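Local structure of nucleotidyl transferase AbiEii/AbiGii toxin family protein (Mycobacterium tuberculosis, 6Y56) at residues E165-A168 / E169-R173; T193-E196 / P197-R200. The protein is MenT4, the nucleotidyltransferase toxin of a toxin-antitoxin system, which probably transfers nucleotides to an RNA target such as tRNA. All coordinates share one frame; numbering follows the deposited sequence.

Interaction 1 (E165-A168 / E169-R173)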
ATOM      1  N   GLU A 165       9.833   3.490   4.882  1.00 12.15           N
ATOM      2  CA  GLU A 165       9.849   2.880   3.560  1.00 12.78           C
ATOM      3  C   GLU A 165       8.489   2.992   2.877  1.00 11.77           C
ATOM      4  O   GLU A 165       8.419   3.193   1.664  1.00 12.20           O
ATOM      5  CB  GLU A 165      10.324   1.430   3.656  1.00 12.19           C
ATOM      6  CG  GLU A 165      10.517   0.772   2.306  1.00 13.36           C
ATOM      7  CD  GLU A 165      11.475  -0.393   2.348  1.00 14.24           C
ATOM      8  OE1 GLU A 165      11.750  -0.923   3.450  1.00 14.15           O
ATOM      9  OE2 GLU A 165      11.956  -0.791   1.271  1.00 15.04           O
ATOM     10  N   ALA A 166       7.397   2.856   3.634  1.00 12.51           N
ATOM     11  CA  ALA A 166       6.076   3.039   3.041  1.00 11.76           C
ATOM     12  C   ALA A 166       5.919   4.449   2.487  1.00 12.64           C
ATOM     13  O   ALA A 166       5.378   4.645   1.389  1.00 12.29           O
ATOM     14  CB  ALA A 166       4.994   2.764   4.090  1.00 14.15           C
ATOM     15  N   CYS A 167       6.414   5.445   3.228  1.00 12.29           N
ATOM     16  CA  CYS A 167       6.334   6.818   2.756  1.00 12.25           C
ATOM     17  C   CYS A 167       7.190   7.008   1.505  1.00 11.70           C
ATOM     18  O   CYS A 167       6.734   7.601   0.516  1.00 12.22           O
ATOM     19  CB  CYS A 167       6.759   7.756   3.881  1.00 14.19           C
ATOM     20  SG  CYS A 167       6.484   9.493   3.523  1.00 14.79           S
ATOM     21  N   ALA A 168       8.406   6.450   1.499  1.00 11.24           N
ATOM     22  CA  ALA A 168       9.268   6.553   0.322  1.00 12.50           C
ATOM     23  C   ALA A 168       8.632   5.889  -0.897  1.00 12.18           C
ATOM     24  O   ALA A 168       8.721   6.416  -2.012  1.00 11.44           O
ATOM     25  CB  ALA A 168      10.643   5.949   0.621  1.00 13.09           C
ATOM     26  N   GLU A 169       7.978   4.733  -0.708  1.00 11.10           N
ATOM     27  CA  GLU A 169       7.307   4.080  -1.827  1.00 13.81           C
ATOM     28  C   GLU A 169       6.152   4.924  -2.350  1.00 12.46           C
ATOM     29  O   GLU A 169       5.938   5.017  -3.567  1.00 13.21           O
ATOM     30  CB  GLU A 169       6.820   2.690  -1.415  1.00 13.38           C
ATOM     31  CG  GLU A 169       7.950   1.690  -1.249  1.00 16.41           C
ATOM     32  CD  GLU A 169       7.522   0.248  -1.433  1.00 19.93           C
ATOM     33  OE1 GLU A 169       6.306  -0.035  -1.454  1.00 19.06           O
ATOM     34  OE2 GLU A 169       8.419  -0.605  -1.542  1.00 21.37           O
ATOM     35  N   LYS A 170       5.403   5.561  -1.454  1.00 12.68           N
ATOM     36  CA  LYS A 170       4.313   6.425  -1.899  1.00 12.73           C
ATOM     37  C   LYS A 170       4.846   7.596  -2.699  1.00 12.46           C
ATOM     38  O   LYS A 170       4.300   7.938  -3.755  1.00 13.69           O
ATOM     39  CB  LYS A 170       3.524   6.936  -0.695  1.00 15.15           C
ATOM     40  CG  LYS A 170       2.549   5.943  -0.098  1.00 20.10           C
ATOM     41  CD  LYS A 170       1.314   5.811  -0.974  1.00 17.45           C
ATOM     42  CE  LYS A 170       0.476   4.648  -0.507  1.00 23.63           C
ATOM     43  NZ  LYS A 170      -0.764   4.587  -1.305  1.00 22.10           N
ATOM     44  N   LEU A 171       5.935   8.201  -2.230  1.00 13.26           N
ATOM     45  CA  LEU A 171       6.534   9.316  -2.947  1.00 13.34           C
ATOM     46  C   LEU A 171       7.106   8.884  -4.288  1.00 12.50           C
ATOM     47  O   LEU A 171       7.121   9.668  -5.248  1.00 13.46           O
ATOM     48  CB  LEU A 171       7.637   9.923  -2.085  1.00 12.08           C
ATOM     49  CG  LEU A 171       7.189  10.653  -0.823  1.00 11.53           C
ATOM     50  CD1 LEU A 171       8.368  10.905   0.116  1.00 13.47           C
ATOM     51  CD2 LEU A 171       6.477  11.949  -1.210  1.00 14.32           C
ATOM     52  N   ALA A 172       7.617   7.656  -4.359  1.00 11.47           N
ATOM     53  CA  ALA A 172       8.165   7.156  -5.613  1.00 12.05           C
ATOM     54  C   ALA A 172       7.081   7.000  -6.668  1.00 12.22           C
ATOM     55  O   ALA A 172       7.307   7.293  -7.845  1.00 14.49           O
ATOM     56  CB  ALA A 172       8.895   5.833  -5.374  1.00 13.07           C
ATOM     57  N   ARG A 173       5.904   6.542  -6.280  1.00 13.25           N
ATOM     58  CA  ARG A 173       4.827   6.476  -7.263  1.00 14.24           C
ATOM     59  C   ARG A 173       4.268   7.857  -7.574  1.00 14.89           C
ATOM     60  O   ARG A 173       3.980   8.164  -8.738  1.00 14.53           O
ATOM     61  CB  ARG A 173       3.719   5.556  -6.783  1.00 13.77           C
ATOM     62  CG  ARG A 173       2.578   5.495  -7.793  1.00 15.02           C
ATOM     63  CD  ARG A 173       1.819   4.194  -7.691  1.00 20.39           C
ATOM     64  NE  ARG A 173       0.989   4.171  -6.497  1.00 19.93           N
ATOM     65  CZ  ARG A 173       0.409   3.078  -6.019  1.00 24.49           C
ATOM     66  NH1 ARG A 173       0.588   1.914  -6.632  1.00 27.27           N
ATOM     67  NH2 ARG A 173      -0.340   3.148  -4.928  1.00 24.86           N
TER
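Glu165, Ala166, Cys167 and Ala168 each offer a backbone carbonyl to the amide four residues on. The Glu169 N to Glu165 O bond is 2.9 Å, and Leu171 N meets Cys167 O at 2.9 Å.

The CG atoms of the next turn pack against these carbonyls. Glu169 CG lies 3.3 Å from Glu165 O, and Lys170 CG lies 3.4 Å from Ala166 O. On the apolar side, Cys167 SG stands beside the backbone carbonyl carbon (chi1 -172°) and loosely meets a branch of Leu171, with SG to CD1 at 4.1 Å.

The acidic pair lies one turn apart. Glu165 OE2 and Glu169 OE2 are 4.5 Å apart, and both form salt bridges to Lys206, which should offset their repulsion. The backbone amides of Ala134 and Leu135 also hold the Glu165 carboxylate, while Glu169 OE1 pairs with Lys49. Lys170 bends at chi2 (-75°) before its chain extends to Asp182 and Asp185. Arg173 also pairs with Asp182.

This is a regular stretch of alpha-helix, part of helix 163-174, with separate apolar and charged sides. Lys170, Asp182 and Asp185 probably correspond to the motif lysine and aspartates of AbiEii-type nucleotidyltransferases.

Interaction 2 (T193-E196 / P197-R200)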
ATOM      1  N   THR A 193       5.142  11.606  12.575  1.00 19.67           N
ATOM      2  CA  THR A 193       6.586  11.797  12.613  1.00 19.14           C
ATOM      3  C   THR A 193       7.199  11.229  11.342  1.00 18.81           C
ATOM      4  O   THR A 193       6.838  10.135  10.906  1.00 19.87           O
ATOM      5  CB  THR A 193       7.170  11.090  13.836  1.00 22.66           C
ATOM      6  OG1 THR A 193       6.765  11.787  15.019  1.00 28.49           O
ATOM      7  CG2 THR A 193       8.689  11.074  13.767  1.00 27.09           C
ATOM      8  N   ILE A 194       8.105  11.991  10.734  1.00 16.20           N
ATOM      9  CA  ILE A 194       8.791  11.590   9.509  1.00 15.85           C
ATOM     10  C   ILE A 194      10.282  11.634   9.778  1.00 15.34           C
ATOM     11  O   ILE A 194      10.800  12.654  10.241  1.00 15.98           O
ATOM     12  CB  ILE A 194       8.448  12.512   8.324  1.00 17.06           C
ATOM     13  CG1 ILE A 194       6.956  12.432   7.991  1.00 17.27           C
ATOM     14  CG2 ILE A 194       9.284  12.149   7.084  1.00 15.86           C
ATOM     15  CD1 ILE A 194       6.557  13.289   6.793  1.00 19.29           C
ATOM     16  N   ASP A 195      10.966  10.530   9.499  1.00 15.48           N
ATOM     17  CA  ASP A 195      12.426  10.472   9.569  1.00 14.81           C
ATOM     18  C   ASP A 195      12.925  11.017   8.237  1.00 13.25           C
ATOM     19  O   ASP A 195      13.122  10.281   7.270  1.00 13.75           O
ATOM     20  CB  ASP A 195      12.878   9.034   9.780  1.00 14.56           C
ATOM     21  CG  ASP A 195      14.374   8.903   9.987  1.00 14.37           C
ATOM     22  OD1 ASP A 195      15.120   9.882   9.759  1.00 17.07           O
ATOM     23  OD2 ASP A 195      14.799   7.793  10.365  1.00 17.02           O
ATOM     24  N   GLU A 196      13.104  12.337   8.176  1.00 13.48           N
ATOM     25  CA  GLU A 196      13.276  13.026   6.896  1.00 13.82           C
ATOM     26  C   GLU A 196      14.478  12.562   6.091  1.00 13.24           C
ATOM     27  O   GLU A 196      14.311  12.270   4.888  1.00 12.87           O
ATOM     28  CB  GLU A 196      13.309  14.543   7.109  1.00 12.55           C
ATOM     29  CG  GLU A 196      11.979  15.145   7.500  1.00 16.52           C
ATOM     30  CD  GLU A 196      12.042  16.637   7.729  1.00 19.69           C
ATOM     31  OE1 GLU A 196      13.120  17.241   7.563  1.00 20.56           O
ATOM     32  OE2 GLU A 196      10.995  17.201   8.090  1.00 21.88           O
ATOM     33  N   PRO A 197      15.695  12.489   6.642  1.00 13.84           N
ATOM     34  CA  PRO A 197      16.824  12.050   5.807  1.00 14.46           C
ATOM     35  C   PRO A 197      16.648  10.633   5.293  1.00 12.60           C
ATOM     36  O   PRO A 197      17.060  10.320   4.170  1.00 13.56           O
ATOM     37  CB  PRO A 197      18.028  12.167   6.752  1.00 14.54           C
ATOM     38  CG  PRO A 197      17.589  13.114   7.829  1.00 16.43           C
ATOM     39  CD  PRO A 197      16.133  12.841   8.008  1.00 14.02           C
ATOM     40  N   LEU A 198      16.041   9.757   6.094  1.00 12.34           N
ATOM     41  CA  LEU A 198      15.853   8.375   5.671  1.00 12.32           C
ATOM     42  C   LEU A 198      14.789   8.258   4.585  1.00 12.55           C
ATOM     43  O   LEU A 198      14.994   7.545   3.593  1.00 11.50           O
ATOM     44  CB  LEU A 198      15.491   7.532   6.892  1.00 12.96           C
ATOM     45  CG  LEU A 198      15.161   6.068   6.613  1.00 14.34           C
ATOM     46  CD1 LEU A 198      16.329   5.309   5.996  1.00 15.79           C
ATOM     47  CD2 LEU A 198      14.750   5.426   7.929  1.00 14.53           C
ATOM     48  N   VAL A 199      13.666   8.965   4.746  1.00 11.90           N
ATOM     49  CA  VAL A 199      12.628   8.964   3.718  1.00 11.60           C
ATOM     50  C   VAL A 199      13.175   9.521   2.408  1.00 11.62           C
ATOM     51  O   VAL A 199      12.950   8.953   1.329  1.00 11.65           O
ATOM     52  CB  VAL A 199      11.376   9.725   4.193  1.00 11.66           C
ATOM     53  CG1 VAL A 199      10.422   9.952   3.017  1.00 12.16           C
ATOM     54  CG2 VAL A 199      10.665   8.935   5.265  1.00 13.02           C
ATOM     55  N   ARG A 200      13.944  10.608   2.476  1.00 12.12           N
ATOM     56  CA  ARG A 200      14.481  11.205   1.259  1.00 12.25           C
ATOM     57  C   ARG A 200      15.471  10.271   0.578  1.00 12.38           C
ATOM     58  O   ARG A 200      15.441  10.111  -0.652  1.00 11.76           O
ATOM     59  CB  ARG A 200      15.143  12.535   1.609  1.00 11.79           C
ATOM     60  CG  ARG A 200      15.782  13.265   0.434  1.00 13.47           C
ATOM     61  CD  ARG A 200      16.327  14.639   0.848  1.00 16.20           C
ATOM     62  NE  ARG A 200      17.287  14.519   1.936  1.00 18.60           N
ATOM     63  CZ  ARG A 200      17.229  15.175   3.090  1.00 18.26           C
ATOM     64  NH1 ARG A 200      16.275  16.059   3.344  1.00 19.04           N
ATOM     65  NH2 ARG A 200      18.165  14.954   3.999  1.00 22.45           N
TER
HETATM   66  O   HOH W   1      15.667  17.083   6.320  1.00 31.44           O
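The backbone enters helix 196-212 through Asp195, which is both the centre of an inverse gamma turn and the N-cap residue. Asp195 O accepts Val199 N at 2.9 Å in a nearly straight bond (N-H...O 171°). The next carbonyl, Glu196 O, takes Arg200 N at 3.0 Å.

Ile194 and Val199 flank this first turn. Their branches cross obliquely, with Ile194 CG2 to Val199 CG2 at 3.9 Å. One residue lies before the N-cap and the other four after it, so the pair is a hydrophobic staple.

The Asp195 side chain swings away from the backbone N (chi1 -175°), and its carboxylate lies across Leu198 CB and CD2. Its OD2 is 3.4 Å from Leu198 CD2, and OD1 is 3.6 Å from Pro197 CD. The acid makes no hydrogen bond to the amides of Leu198 or Val199. Pro197 has no N-H to offer at this open helix end.

Glu196 and Arg200 meet through a water. The water donates to Glu196 OE1 at 2.8 Å and accepts from Arg200 NH1 at 3.2 Å. Arg200 bends at chi3 (57°), and one face of its guanidinium looks toward Glu196 O. Both ends have further partners: Glu196 OE2 forms a salt bridge to Arg259, and Arg200 NH1 bonds to Phe262 O.

The contacts at the helix start are thus backbone bonds and the apolar staple. The Asp195 charge may still interact favourably with the helix dipole, while Glu196 and Arg200 are bridged by a water rather than paired directly.

Overall arrangement
Interactions 1 and 2 lie on two helices packed against each other, 163-174 and 196-212, with centres about 11 Å apart. Val199 joins them, and Lys206 further along ties the later helix to the earlier one. The CG1 branch of Val199 touches Leu171 CD1 at 3.7 Å and Cys167 SG at 4.0 Å, while Ala168 CB comes within 3.9 Å of Val199 O. The apolar side of interaction 1 thus continues into the staple of interaction 2. The centre of interaction 1 is about 9 Å from that of the chain, and through Lys49 it reaches strand 47-49 of the mixed sheet. Interaction 2 is a surface contact, its centre about 18 Å from the chain centre.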